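Local atomic coordinates of malate dehydrogenase (Picrophilus torridus, PDB entry 4BGV), a protein that probably catalyses the reversible NAD-dependent oxidation of malate to oxaloacetate, a step of the tricarboxylic acid cycle. Residues 182-187 / 209-214; 16-21 / 29-34; 144-149 / 283-288; 99-104 / 312-317; 68-73 / 105-110. All blocks are in the same frame, centred on the assembly; numbering follows the deposited sequence.

Along the chain, interaction 2 comes first, joining helix 12-23 to strand 28-33. Interactions 5 and 4 then cross: both use helix 93-114, with centres about 18 Å apart, but the first pairs it with residues 68-73 and the second with helix 295-321 near the C-terminus. Interactions 2 and 5 touch within the NAD-binding domain, Phe32 and Tyr30 resting on residues 69-73. Interaction 3 joins strand 145-147, the last of the parallel sheet, to strand 284-288, so interactions 3 and 4 tie the cofactor domain to the C-terminal part. Interaction 1, between residues 182-187 and 209-214, is internal to that part, its centre about 36 Å from that of interaction 5.

Interaction 1: residues 182-187 / 209-214; sequences DDMVPF and EIVKRT
Met184 and Pro186 on one side meet Val211 and Thr214 on the other, and the contacts are van der Waals packing, mostly between apolar groups. The sulfur of Met184 lies against a methyl group, SD to Thr214 CG2 at 3.6 Å. Its first torsion (chi1 -169°) sets CG opposite the backbone N and sends the chain toward the helix. A long, flexible methionine suits this place because its bend at chi3 also brings CE to within 3.9 Å of the Val211 carbonyl O. Beside it, the ring carbon CG of Pro186 meets Val211 CG1 at 3.9 Å, the two side chains crossing at about a right angle; a compact proline ring suits a branched valine.

Thr214 OG1 bonds back into its own helix, donating to Ile210 O at 2.8 Å, and Thr214 N reaches the same oxygen from the opposite face of its carbonyl plane. CG2 is left facing the sulfur. Just beyond, Arg215 NH1 bonds to Met184 O.

His180, the probable proton acceptor, lies about 6 Å from Met184, side chain to side chain. Val185 faces helix 295-321, while Met184 and Pro186 point to helix 204-215 and touch Val176 on the adjacent strand 172-178; Thr214 also reaches Phe160 of helix 150-165.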
# COMPACT_ATOMS: atom_id res chain seq x y z
N ASP A 182 18.05 -10.70 -29.00
CA ASP A 182 17.99 -10.14 -30.34
C ASP A 182 16.58 -10.20 -30.91
O ASP A 182 16.30 -9.60 -31.95
CB ASP A 182 18.99 -10.84 -31.27
CG ASP A 182 20.43 -10.63 -30.83
OD1 ASP A 182 20.81 -9.48 -30.50
OD2 ASP A 182 21.19 -11.63 -30.80
N ASP A 183 15.69 -10.94 -30.25
CA ASP A 183 14.29 -11.00 -30.69
C ASP A 183 13.44 -9.83 -30.18
O ASP A 183 12.27 -9.69 -30.56
CB ASP A 183 13.64 -12.32 -30.30
CG ASP A 183 14.12 -13.49 -31.16
OD1 ASP A 183 14.63 -13.25 -32.27
OD2 ASP A 183 13.96 -14.65 -30.72
N MET A 184 14.01 -9.03 -29.28
CA MET A 184 13.30 -7.88 -28.71
C MET A 184 13.25 -6.78 -29.75
O MET A 184 14.21 -6.58 -30.50
CB MET A 184 14.02 -7.36 -27.47
CG MET A 184 13.25 -6.33 -26.65
SD MET A 184 14.32 -5.68 -25.32
CE MET A 184 15.20 -4.37 -26.18
N VAL A 185 12.14 -6.06 -29.81
CA VAL A 185 12.00 -4.96 -30.76
C VAL A 185 11.53 -3.71 -30.02
O VAL A 185 10.34 -3.58 -29.70
CB VAL A 185 11.00 -5.28 -31.89
CG1 VAL A 185 10.93 -4.11 -32.89
CG2 VAL A 185 11.38 -6.58 -32.61
N PRO A 186 12.45 -2.80 -29.73
CA PRO A 186 12.04 -1.56 -29.08
C PRO A 186 11.43 -0.60 -30.10
O PRO A 186 11.83 -0.63 -31.26
CB PRO A 186 13.37 -0.98 -28.58
CG PRO A 186 14.37 -1.45 -29.61
CD PRO A 186 13.89 -2.81 -30.08
N PHE A 187 10.45 0.20 -29.68
CA PHE A 187 10.03 1.37 -30.45
C PHE A 187 10.53 2.56 -29.66
O PHE A 187 9.92 2.97 -28.66
CB PHE A 187 8.50 1.48 -30.60
CG PHE A 187 7.87 0.52 -31.58
CD1 PHE A 187 8.29 -0.80 -31.67
CD2 PHE A 187 6.82 0.93 -32.39
CE1 PHE A 187 7.68 -1.69 -32.57
CE2 PHE A 187 6.20 0.06 -33.27
CZ PHE A 187 6.63 -1.26 -33.36
N GLU A 209 22.94 2.17 -26.20
CA GLU A 209 23.58 1.46 -25.08
C GLU A 209 22.54 0.86 -24.16
O GLU A 209 22.67 -0.28 -23.70
CB GLU A 209 24.47 2.42 -24.28
CG GLU A 209 25.69 2.93 -25.02
CD GLU A 209 26.51 3.91 -24.20
OE1 GLU A 209 26.09 4.23 -23.06
OE2 GLU A 209 27.57 4.37 -24.67
N ILE A 210 21.50 1.63 -23.88
CA ILE A 210 20.45 1.21 -22.97
C ILE A 210 19.58 0.11 -23.60
O ILE A 210 19.17 -0.84 -22.92
CB ILE A 210 19.62 2.42 -22.52
CG1 ILE A 210 20.48 3.30 -21.59
CG2 ILE A 210 18.32 1.98 -21.82
CD1 ILE A 210 19.81 4.58 -21.12
N VAL A 211 19.34 0.22 -24.90
CA VAL A 211 18.63 -0.81 -25.63
C VAL A 211 19.39 -2.15 -25.58
O VAL A 211 18.80 -3.20 -25.31
CB VAL A 211 18.37 -0.37 -27.07
CG1 VAL A 211 17.93 -1.55 -27.93
CG2 VAL A 211 17.31 0.75 -27.07
N LYS A 212 20.70 -2.11 -25.80
CA LYS A 212 21.50 -3.32 -25.76
C LYS A 212 21.52 -3.94 -24.35
O LYS A 212 21.39 -5.16 -24.20
CB LYS A 212 22.91 -3.05 -26.28
CG LYS A 212 23.76 -4.30 -26.45
CD LYS A 212 25.09 -3.98 -27.13
CE LYS A 212 24.93 -3.90 -28.64
NZ LYS A 212 26.26 -3.96 -29.32
N ARG A 213 21.68 -3.11 -23.31
CA ARG A 213 21.62 -3.63 -21.94
C ARG A 213 20.30 -4.30 -21.66
O ARG A 213 20.25 -5.30 -20.95
CB ARG A 213 21.86 -2.53 -20.90
CG ARG A 213 22.04 -3.03 -19.47
CD ARG A 213 22.30 -1.87 -18.52
NE ARG A 213 22.44 -2.33 -17.14
CZ ARG A 213 22.52 -1.53 -16.08
NH1 ARG A 213 22.47 -0.20 -16.25
NH2 ARG A 213 22.64 -2.05 -14.87
N THR A 214 19.22 -3.74 -22.22
CA THR A 214 17.90 -4.31 -22.00
C THR A 214 17.81 -5.67 -22.68
O THR A 214 17.28 -6.62 -22.10
CB THR A 214 16.80 -3.37 -22.53
OG1 THR A 214 16.89 -2.13 -21.83
CG2 THR A 214 15.40 -3.98 -22.33

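Interaction 2: residues 16-21 / 29-34; sequences TVAQTL and IYIFDI
The flat group where Ala18 and Ile29 meet is a peptide carbonyl, since no ring enters the contact: Ile29 CD1 lies 3.6 Å from Ala18 O. The rings of Tyr30 and Phe32 stand on the other side of strand 28-33, where Phe32 meets Phe62 with the planes about 25° apart.

Everything else between helix and strand is aliphatic. Ala18 CB touches two isoleucines, 3.8 Å from Ile29 CG2 and 3.6 Å from Ile31 CD1; a single methyl suits a helix lying so close over the sheet. Ile29 straddles one helical turn. Its chi1 of -63° turns CG2 to Ala18, and chi2, at an unstaggered 140°, swings CD1 to Leu21 CB, 3.7 Å away.

Residues 16-21 of helix 12-23 run nearly antiparallel to residues 29-33, as expected for the helix of a beta-alpha-beta crossover, here the first unit of the Rossmann fold. Ile31 lies near Ala10 of the glycine-rich turn, and Asp33, at the strand end, is a probable NAD ligand whose OD2 accepts from Ala10 N.

With only aliphatic carbons meeting, apart from the Ala18 carbonyl O, and all four touching residues buried, cohesion here comes from van der Waals packing and the hydrophobic effect, which specify shape but impose little directional demand.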
# COMPACT_ATOMS: atom_id res chain seq x y z
N THR A 16 8.81 -16.24 -5.54
CA THR A 16 8.77 -14.78 -5.53
C THR A 16 7.40 -14.32 -6.02
O THR A 16 6.82 -13.39 -5.47
CB THR A 16 9.88 -14.19 -6.42
OG1 THR A 16 11.14 -14.61 -5.88
CG2 THR A 16 9.86 -12.65 -6.43
N VAL A 17 6.90 -14.97 -7.07
CA VAL A 17 5.57 -14.66 -7.56
C VAL A 17 4.57 -14.84 -6.43
O VAL A 17 3.73 -13.97 -6.21
CB VAL A 17 5.18 -15.55 -8.75
CG1 VAL A 17 3.69 -15.39 -9.08
CG2 VAL A 17 6.02 -15.20 -9.98
N ALA A 18 4.66 -15.96 -5.72
CA ALA A 18 3.72 -16.24 -4.63
C ALA A 18 3.80 -15.17 -3.54
O ALA A 18 2.77 -14.66 -3.07
CB ALA A 18 3.97 -17.64 -4.05
N GLN A 19 5.02 -14.81 -3.14
CA GLN A 19 5.18 -13.80 -2.09
C GLN A 19 4.67 -12.44 -2.59
O GLN A 19 4.09 -11.67 -1.82
CB GLN A 19 6.63 -13.70 -1.64
CG GLN A 19 6.89 -12.59 -0.60
CD GLN A 19 6.22 -12.86 0.76
OE1 GLN A 19 6.85 -13.41 1.68
NE2 GLN A 19 4.97 -12.45 0.90
N THR A 20 4.88 -12.17 -3.87
CA THR A 20 4.42 -10.91 -4.47
C THR A 20 2.89 -10.82 -4.52
O THR A 20 2.30 -9.78 -4.16
CB THR A 20 5.01 -10.75 -5.89
OG1 THR A 20 6.44 -10.74 -5.79
CG2 THR A 20 4.56 -9.43 -6.52
N LEU A 21 2.26 -11.90 -4.98
CA LEU A 21 0.79 -11.97 -4.99
C LEU A 21 0.22 -11.79 -3.60
O LEU A 21 -0.82 -11.16 -3.43
CB LEU A 21 0.31 -13.30 -5.57
CG LEU A 21 0.67 -13.48 -7.06
CD1 LEU A 21 0.29 -14.87 -7.53
CD2 LEU A 21 -0.01 -12.40 -7.93
N ILE A 29 -3.29 -18.44 -2.75
CA ILE A 29 -2.18 -18.86 -3.58
C ILE A 29 -1.82 -20.30 -3.25
O ILE A 29 -1.48 -20.61 -2.10
CB ILE A 29 -0.97 -17.96 -3.34
CG1 ILE A 29 -1.29 -16.52 -3.74
CG2 ILE A 29 0.24 -18.44 -4.14
CD1 ILE A 29 -0.72 -15.51 -2.78
N TYR A 30 -1.93 -21.18 -4.24
CA TYR A 30 -1.50 -22.58 -4.10
C TYR A 30 -0.23 -22.82 -4.92
O TYR A 30 -0.19 -22.52 -6.13
CB TYR A 30 -2.59 -23.55 -4.56
CG TYR A 30 -3.74 -23.72 -3.59
CD1 TYR A 30 -4.02 -22.77 -2.62
CD2 TYR A 30 -4.55 -24.86 -3.63
CE1 TYR A 30 -5.07 -22.93 -1.73
CE2 TYR A 30 -5.61 -25.03 -2.76
CZ TYR A 30 -5.86 -24.06 -1.81
OH TYR A 30 -6.92 -24.22 -0.92
N ILE A 31 0.81 -23.36 -4.27
CA ILE A 31 2.12 -23.52 -4.92
C ILE A 31 2.35 -25.01 -5.15
O ILE A 31 2.00 -25.83 -4.30
CB ILE A 31 3.28 -22.94 -4.07
CG1 ILE A 31 2.93 -21.53 -3.56
CG2 ILE A 31 4.59 -22.90 -4.86
CD1 ILE A 31 3.99 -20.96 -2.65
N PHE A 32 2.93 -25.36 -6.30
CA PHE A 32 3.19 -26.75 -6.67
C PHE A 32 4.64 -26.95 -7.12
O PHE A 32 5.19 -26.12 -7.84
CB PHE A 32 2.24 -27.19 -7.79
CG PHE A 32 0.78 -27.07 -7.43
CD1 PHE A 32 0.14 -25.83 -7.51
CD2 PHE A 32 0.07 -28.17 -6.99
CE1 PHE A 32 -1.20 -25.70 -7.14
CE2 PHE A 32 -1.27 -28.06 -6.64
CZ PHE A 32 -1.91 -26.82 -6.71
N ASP A 33 5.24 -28.06 -6.70
CA ASP A 33 6.59 -28.40 -7.13
C ASP A 33 6.82 -29.90 -6.97
O ASP A 33 6.35 -30.53 -6.01
CB ASP A 33 7.66 -27.62 -6.36
CG ASP A 33 8.98 -27.56 -7.12
OD1 ASP A 33 9.72 -28.56 -7.12
OD2 ASP A 33 9.27 -26.52 -7.77
N ILE A 34 7.57 -30.46 -7.91
CA ILE A 34 7.85 -31.88 -7.92
C ILE A 34 8.83 -32.28 -6.82
O ILE A 34 8.90 -33.45 -6.44
CB ILE A 34 8.41 -32.31 -9.31
CG1 ILE A 34 8.47 -33.83 -9.44
CG2 ILE A 34 9.78 -31.69 -9.55
CD1 ILE A 34 7.37 -34.41 -10.31

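Interaction 3: residues 144-149 / 283-288; sequences RIIGLG and NGVEKI
Arg144 leaves its backbone with CB directed away from Asn283, yet the chain returns. Held next to the backbone N by the first torsion (chi1 -61°), CG passes 3.7 Å from Asn283 O. Beyond it CD and NE bend at chi3 and carry the guanidinium round. At the tip NH1 donates to a water, 2.8 Å away and in the plane of the group at its edge, which in turn donates to Asn283 O. The other nitrogen, NH2, bonds to Glu117 O. A long side chain with several N-H groups suits a place where one nitrogen can bond a carbonyl directly and another can reach a second through a water.

This is the junction between domains. Strand 145-147 is the last strand of the parallel Rossmann sheet, whereas strand 284-288 forms an edge of an antiparallel sheet in the C-terminal part and pairs with strand 272-281. In the turn between those two strands, Asn283 N donates to Glu286 OE2 at 2.9 Å. Gly284 follows, its phi of 97° and psi of -124° calling for glycine; its CA comes 4.5 Å from Arg144 CA. Further along, two methyls press together, Ile146 CG2 and Val285 CG2, at a tight 3.4 Å, and both side chains also rest on Ile278 of strand 272-281.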
# COMPACT_ATOMS: atom_id res chain seq x y z
N ARG A 144 -6.84 -17.22 -23.68
CA ARG A 144 -6.77 -17.36 -22.22
C ARG A 144 -5.36 -17.70 -21.76
O ARG A 144 -5.13 -17.96 -20.57
CB ARG A 144 -7.79 -18.40 -21.72
CG ARG A 144 -9.21 -17.98 -22.06
CD ARG A 144 -10.23 -19.11 -21.94
NE ARG A 144 -10.60 -19.38 -20.56
CZ ARG A 144 -11.48 -18.67 -19.86
NH1 ARG A 144 -12.06 -17.61 -20.40
NH2 ARG A 144 -11.77 -19.01 -18.60
N ILE A 145 -4.41 -17.67 -22.69
CA ILE A 145 -3.02 -17.98 -22.40
C ILE A 145 -2.15 -16.79 -22.80
O ILE A 145 -2.22 -16.31 -23.94
CB ILE A 145 -2.54 -19.23 -23.20
CG1 ILE A 145 -3.45 -20.43 -22.90
CG2 ILE A 145 -1.11 -19.56 -22.86
CD1 ILE A 145 -3.27 -21.61 -23.87
N ILE A 146 -1.34 -16.29 -21.87
CA ILE A 146 -0.37 -15.24 -22.20
C ILE A 146 1.02 -15.58 -21.65
O ILE A 146 1.14 -16.26 -20.64
CB ILE A 146 -0.82 -13.84 -21.68
CG1 ILE A 146 -0.99 -13.84 -20.16
CG2 ILE A 146 -2.15 -13.44 -22.33
CD1 ILE A 146 -1.44 -12.46 -19.61
N GLY A 147 2.07 -15.10 -22.33
CA GLY A 147 3.43 -15.37 -21.94
C GLY A 147 4.18 -14.14 -21.43
O GLY A 147 4.02 -13.05 -21.98
N LEU A 148 4.98 -14.31 -20.39
CA LEU A 148 5.81 -13.22 -19.88
C LEU A 148 6.84 -12.83 -20.92
O LEU A 148 7.55 -13.68 -21.44
CB LEU A 148 6.54 -13.64 -18.60
CG LEU A 148 7.60 -12.64 -18.15
CD1 LEU A 148 6.96 -11.34 -17.63
CD2 LEU A 148 8.56 -13.26 -17.10
N GLY A 149 6.95 -11.54 -21.21
CA GLY A 149 7.99 -11.08 -22.09
C GLY A 149 8.21 -9.61 -21.85
O GLY A 149 9.08 -9.21 -21.06
N ASN A 283 -10.97 -12.08 -19.01
CA ASN A 283 -11.08 -13.13 -20.01
C ASN A 283 -9.74 -13.53 -20.64
O ASN A 283 -9.70 -14.34 -21.57
CB ASN A 283 -12.07 -12.74 -21.13
CG ASN A 283 -13.48 -12.48 -20.62
OD1 ASN A 283 -14.10 -11.49 -21.00
ND2 ASN A 283 -13.98 -13.37 -19.78
N GLY A 284 -8.65 -12.94 -20.15
CA GLY A 284 -7.33 -13.15 -20.74
C GLY A 284 -6.98 -12.02 -21.69
O GLY A 284 -7.00 -10.84 -21.29
N VAL A 285 -6.66 -12.35 -22.94
CA VAL A 285 -6.40 -11.31 -23.95
C VAL A 285 -7.72 -10.69 -24.38
O VAL A 285 -8.55 -11.37 -24.99
CB VAL A 285 -5.69 -11.89 -25.19
CG1 VAL A 285 -5.53 -10.81 -26.27
CG2 VAL A 285 -4.34 -12.44 -24.79
N GLU A 286 -7.95 -9.43 -24.02
CA GLU A 286 -9.22 -8.80 -24.40
C GLU A 286 -9.13 -7.96 -25.66
O GLU A 286 -10.14 -7.62 -26.28
CB GLU A 286 -9.78 -8.01 -23.23
CG GLU A 286 -9.83 -8.90 -22.01
CD GLU A 286 -10.89 -8.53 -21.03
OE1 GLU A 286 -11.35 -7.36 -21.05
OE2 GLU A 286 -11.26 -9.41 -20.22
N LYS A 287 -7.90 -7.62 -26.03
CA LYS A 287 -7.65 -6.87 -27.26
C LYS A 287 -6.19 -7.01 -27.60
O LYS A 287 -5.34 -6.99 -26.72
CB LYS A 287 -7.99 -5.39 -27.09
CG LYS A 287 -7.84 -4.56 -28.38
CD LYS A 287 -8.27 -3.12 -28.19
CE LYS A 287 -8.06 -2.29 -29.46
NZ LYS A 287 -9.11 -2.52 -30.49
N ILE A 288 -5.90 -7.16 -28.89
CA ILE A 288 -4.54 -7.03 -29.38
C ILE A 288 -4.47 -5.72 -30.15
O ILE A 288 -5.25 -5.49 -31.06
CB ILE A 288 -4.17 -8.18 -30.31
CG1 ILE A 288 -4.01 -9.48 -29.50
CG2 ILE A 288 -2.88 -7.87 -31.05
CD1 ILE A 288 -3.88 -10.73 -30.34
O HOH W 1 -11.76 -15.93 -22.59

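Interaction 4: residues 99-104 / 312-317; sequences KNIGIM and SAIADD
Two torsions of Ile101 deliver its terminal methyl to Ala315. The first (chi1 -75°) places CG1 across from the carbonyl carbon and beside the backbone N; the second (chi2 167°) extends the chain, so that CD1 projects from helix 93-114 like a finger. That methyl lands beside the base of Ala315, equally far from two of its atoms: 3.8 Å from CA and 3.8 Å from CB.

The choice of residues follows from this geometry. Alanine adds only one methyl to its helix, so the isoleucine tip can settle against the backbone itself, and the CA atoms of Ile101 and Ala315 come within 6.7 Å of each other. Ile314, one position earlier, contributes more loosely, with CG2 4.5 Å from Ile101 CD1, and its side chain packs also on Leu97 and Leu98, a turn earlier in helix 93-114. The contact is thus a small, wholly apolar one, made by one projecting methyl against an alanine and the backbone beneath it.

Just before Ile101, Asn100, a probable NAD ligand, turns elsewhere and accepts from Leu85 N through OD1.

Helix 295-321, the long C-terminal helix, also receives Ile101 on Tyr318 and Phe319. Helix 127-138 fills in alongside: Met130 touches Ile101, Ile129 touches Ser312, and Lys136 and Tyr132 both bind Asp316 OD1. The three helices pack together here, fastening the C-terminal helix to the NAD-binding domain.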
# COMPACT_ATOMS: atom_id res chain seq x y z
N LYS A 99 13.66 -29.91 -23.98
CA LYS A 99 13.40 -30.31 -22.60
C LYS A 99 12.21 -29.55 -22.03
O LYS A 99 11.32 -30.13 -21.40
CB LYS A 99 14.62 -30.07 -21.72
CG LYS A 99 14.42 -30.45 -20.26
CD LYS A 99 14.19 -31.95 -20.10
CE LYS A 99 13.95 -32.34 -18.64
NZ LYS A 99 13.79 -33.82 -18.47
N ASN A 100 12.20 -28.24 -22.24
CA ASN A 100 11.13 -27.43 -21.67
C ASN A 100 9.79 -27.65 -22.37
O ASN A 100 8.75 -27.62 -21.72
CB ASN A 100 11.52 -25.95 -21.64
CG ASN A 100 12.45 -25.63 -20.49
OD1 ASN A 100 12.39 -26.26 -19.43
ND2 ASN A 100 13.33 -24.66 -20.69
N ILE A 101 9.81 -27.87 -23.69
CA ILE A 101 8.57 -28.14 -24.42
C ILE A 101 7.89 -29.39 -23.85
O ILE A 101 6.66 -29.43 -23.68
CB ILE A 101 8.82 -28.27 -25.95
CG1 ILE A 101 9.06 -26.89 -26.56
CG2 ILE A 101 7.63 -28.91 -26.63
CD1 ILE A 101 9.62 -26.92 -27.97
N GLY A 102 8.69 -30.40 -23.53
CA GLY A 102 8.18 -31.62 -22.94
C GLY A 102 7.55 -31.36 -21.58
O GLY A 102 6.52 -31.93 -21.25
N ILE A 103 8.19 -30.50 -20.79
CA ILE A 103 7.65 -30.12 -19.49
C ILE A 103 6.32 -29.38 -19.66
O ILE A 103 5.35 -29.65 -18.94
CB ILE A 103 8.67 -29.27 -18.69
CG1 ILE A 103 9.91 -30.11 -18.35
CG2 ILE A 103 8.06 -28.73 -17.41
CD1 ILE A 103 11.08 -29.30 -17.84
N MET A 104 6.24 -28.48 -20.63
CA MET A 104 5.00 -27.75 -20.89
C MET A 104 3.90 -28.70 -21.33
O MET A 104 2.74 -28.52 -20.97
CB MET A 104 5.19 -26.66 -21.96
CG MET A 104 6.17 -25.54 -21.59
SD MET A 104 5.71 -24.62 -20.11
CE MET A 104 6.73 -25.44 -18.89
N SER A 312 8.64 -22.56 -33.12
CA SER A 312 7.28 -23.08 -33.04
C SER A 312 7.15 -24.35 -33.88
O SER A 312 6.40 -25.27 -33.53
CB SER A 312 6.26 -22.02 -33.48
OG SER A 312 6.32 -20.86 -32.67
N ALA A 313 7.88 -24.39 -34.99
CA ALA A 313 7.90 -25.56 -35.85
C ALA A 313 8.56 -26.73 -35.12
O ALA A 313 8.17 -27.89 -35.28
CB ALA A 313 8.64 -25.25 -37.14
N ILE A 314 9.58 -26.42 -34.32
CA ILE A 314 10.22 -27.42 -33.47
C ILE A 314 9.22 -27.98 -32.46
O ILE A 314 9.18 -29.19 -32.22
CB ILE A 314 11.47 -26.83 -32.77
CG1 ILE A 314 12.56 -26.55 -33.81
CG2 ILE A 314 11.99 -27.78 -31.69
CD1 ILE A 314 13.76 -25.81 -33.27
N ALA A 315 8.40 -27.10 -31.88
CA ALA A 315 7.35 -27.53 -30.96
C ALA A 315 6.32 -28.44 -31.65
O ALA A 315 5.94 -29.48 -31.10
CB ALA A 315 6.68 -26.34 -30.32
N ASP A 316 5.88 -28.05 -32.84
CA ASP A 316 5.00 -28.90 -33.64
C ASP A 316 5.60 -30.30 -33.84
O ASP A 316 4.93 -31.31 -33.62
CB ASP A 316 4.73 -28.29 -35.02
CG ASP A 316 3.90 -27.02 -34.95
OD1 ASP A 316 3.22 -26.81 -33.92
OD2 ASP A 316 3.93 -26.25 -35.93
N ASP A 317 6.86 -30.34 -34.26
CA ASP A 317 7.56 -31.59 -34.50
C ASP A 317 7.63 -32.46 -33.24
O ASP A 317 7.39 -33.66 -33.30
CB ASP A 317 8.96 -31.33 -35.06
CG ASP A 317 9.77 -32.59 -35.23
OD1 ASP A 317 9.55 -33.32 -36.22
OD2 ASP A 317 10.64 -32.86 -34.37

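Interaction 5: residues 68-73 / 105-110; sequences SKYAEM and KSVGEA
Tyr70 presents one face of its ring to Ala110, whose CB stands 4.2 Å from the ring centroid and 26° off the ring normal, a CH-pi contact. The methyl sits off centre, nearest to Tyr70 CD2 at 3.8 Å. The setting is a Rossmann fold: residues 68-73 form a 3-10 segment in the connection from strand 59-63, at one edge of the parallel sheet, to strand 78-81 in its middle, and helix 93-114 lies beside it.

Each residue type fits its position. Alanine keeps the helix surface low enough for a ring to lie close against it, and the flat tyrosine ring spreads the contact along the helix. The first torsion of Tyr70 (chi1 -83°) directs the ring, and its chi2 of -62° sets the rotation that turns a face to Ala110; the hydroxyl is led toward the preceding turn, where Tyr70 OH lies 4.3 Å from Val107 CG2. Met73, one turn of the 3-10 segment later, bends at its chi3 and brings CE to 4.2 Å from Ala110 O; its unbranched chain also reaches Ile111 of the helix and Ser6 and Ile8 of strand 4-8. Ile8 touches Tyr70 and Val107 as well, so the cluster rests on the sheet close to the glycine-rich turn, a probable NAD site.

Away from this buried patch the helix carries charge. Lys105 and Glu109, a turn apart, form a salt bridge in which Lys105 NZ donates to Glu109 OE2 at 2.8 Å, arriving on the syn side, slightly out of the carboxylate plane.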
# COMPACT_ATOMS: atom_id res chain seq x y z
N SER A 68 -1.42 -36.64 -9.12
CA SER A 68 -2.75 -36.51 -8.53
C SER A 68 -2.88 -35.23 -7.68
O SER A 68 -3.97 -34.68 -7.53
CB SER A 68 -3.10 -37.74 -7.70
OG SER A 68 -2.21 -37.87 -6.60
N LYS A 69 -1.77 -34.77 -7.13
CA LYS A 69 -1.77 -33.52 -6.34
C LYS A 69 -2.18 -32.28 -7.14
O LYS A 69 -2.62 -31.29 -6.57
CB LYS A 69 -0.43 -33.30 -5.66
CG LYS A 69 -0.26 -34.15 -4.40
CD LYS A 69 -1.03 -33.54 -3.24
CE LYS A 69 -1.35 -34.59 -2.19
NZ LYS A 69 -0.16 -35.44 -1.90
N TYR A 70 -2.04 -32.33 -8.46
CA TYR A 70 -2.48 -31.20 -9.29
C TYR A 70 -3.99 -30.99 -9.19
O TYR A 70 -4.49 -29.96 -9.62
CB TYR A 70 -2.09 -31.41 -10.76
CG TYR A 70 -0.68 -31.01 -11.11
CD1 TYR A 70 -0.26 -29.69 -10.98
CD2 TYR A 70 0.23 -31.94 -11.60
CE1 TYR A 70 1.02 -29.31 -11.32
CE2 TYR A 70 1.51 -31.57 -11.96
CZ TYR A 70 1.90 -30.26 -11.81
OH TYR A 70 3.18 -29.88 -12.15
N ALA A 71 -4.71 -31.96 -8.64
CA ALA A 71 -6.14 -31.80 -8.38
C ALA A 71 -6.43 -30.56 -7.53
O ALA A 71 -7.50 -29.95 -7.64
CB ALA A 71 -6.73 -33.07 -7.73
N GLU A 72 -5.47 -30.18 -6.68
CA GLU A 72 -5.57 -28.99 -5.85
C GLU A 72 -5.62 -27.66 -6.62
O GLU A 72 -5.90 -26.61 -6.04
CB GLU A 72 -4.45 -28.96 -4.80
CG GLU A 72 -4.51 -30.12 -3.80
CD GLU A 72 -5.65 -29.98 -2.81
OE1 GLU A 72 -6.35 -28.94 -2.86
OE2 GLU A 72 -5.85 -30.90 -1.99
N MET A 73 -5.38 -27.69 -7.93
CA MET A 73 -5.51 -26.48 -8.75
C MET A 73 -6.96 -26.15 -9.08
O MET A 73 -7.24 -25.07 -9.56
CB MET A 73 -4.73 -26.61 -10.07
CG MET A 73 -3.22 -26.75 -9.90
SD MET A 73 -2.38 -26.52 -11.48
CE MET A 73 -3.08 -27.82 -12.48
N LYS A 105 4.26 -29.71 -22.12
CA LYS A 105 3.29 -30.69 -22.59
C LYS A 105 2.64 -31.41 -21.39
O LYS A 105 1.41 -31.48 -21.31
CB LYS A 105 3.90 -31.69 -23.59
CG LYS A 105 2.89 -32.67 -24.19
CD LYS A 105 3.44 -33.40 -25.43
CE LYS A 105 2.39 -34.33 -26.06
NZ LYS A 105 2.00 -35.45 -25.14
N SER A 106 3.45 -31.90 -20.47
CA SER A 106 2.89 -32.60 -19.31
C SER A 106 2.17 -31.65 -18.35
O SER A 106 1.13 -32.01 -17.79
CB SER A 106 3.96 -33.42 -18.58
OG SER A 106 4.88 -32.58 -17.91
N VAL A 107 2.71 -30.44 -18.16
CA VAL A 107 2.01 -29.44 -17.36
C VAL A 107 0.66 -29.08 -17.97
O VAL A 107 -0.35 -29.03 -17.27
CB VAL A 107 2.86 -28.17 -17.12
CG1 VAL A 107 2.00 -27.02 -16.62
CG2 VAL A 107 3.97 -28.46 -16.10
N GLY A 108 0.64 -28.86 -19.29
CA GLY A 108 -0.59 -28.52 -19.98
C GLY A 108 -1.63 -29.62 -19.92
O GLY A 108 -2.84 -29.37 -19.82
N GLU A 109 -1.16 -30.87 -19.99
CA GLU A 109 -2.06 -32.02 -19.83
C GLU A 109 -2.68 -32.09 -18.44
O GLU A 109 -3.86 -32.40 -18.30
CB GLU A 109 -1.34 -33.33 -20.21
CG GLU A 109 -1.18 -33.43 -21.74
CD GLU A 109 -0.13 -34.43 -22.18
OE1 GLU A 109 0.56 -35.02 -21.31
OE2 GLU A 109 0.01 -34.62 -23.41
N ALA A 110 -1.88 -31.79 -17.41
CA ALA A 110 -2.40 -31.71 -16.05
C ALA A 110 -3.40 -30.57 -15.88
O ALA A 110 -4.40 -30.71 -15.17
CB ALA A 110 -1.25 -31.59 -15.03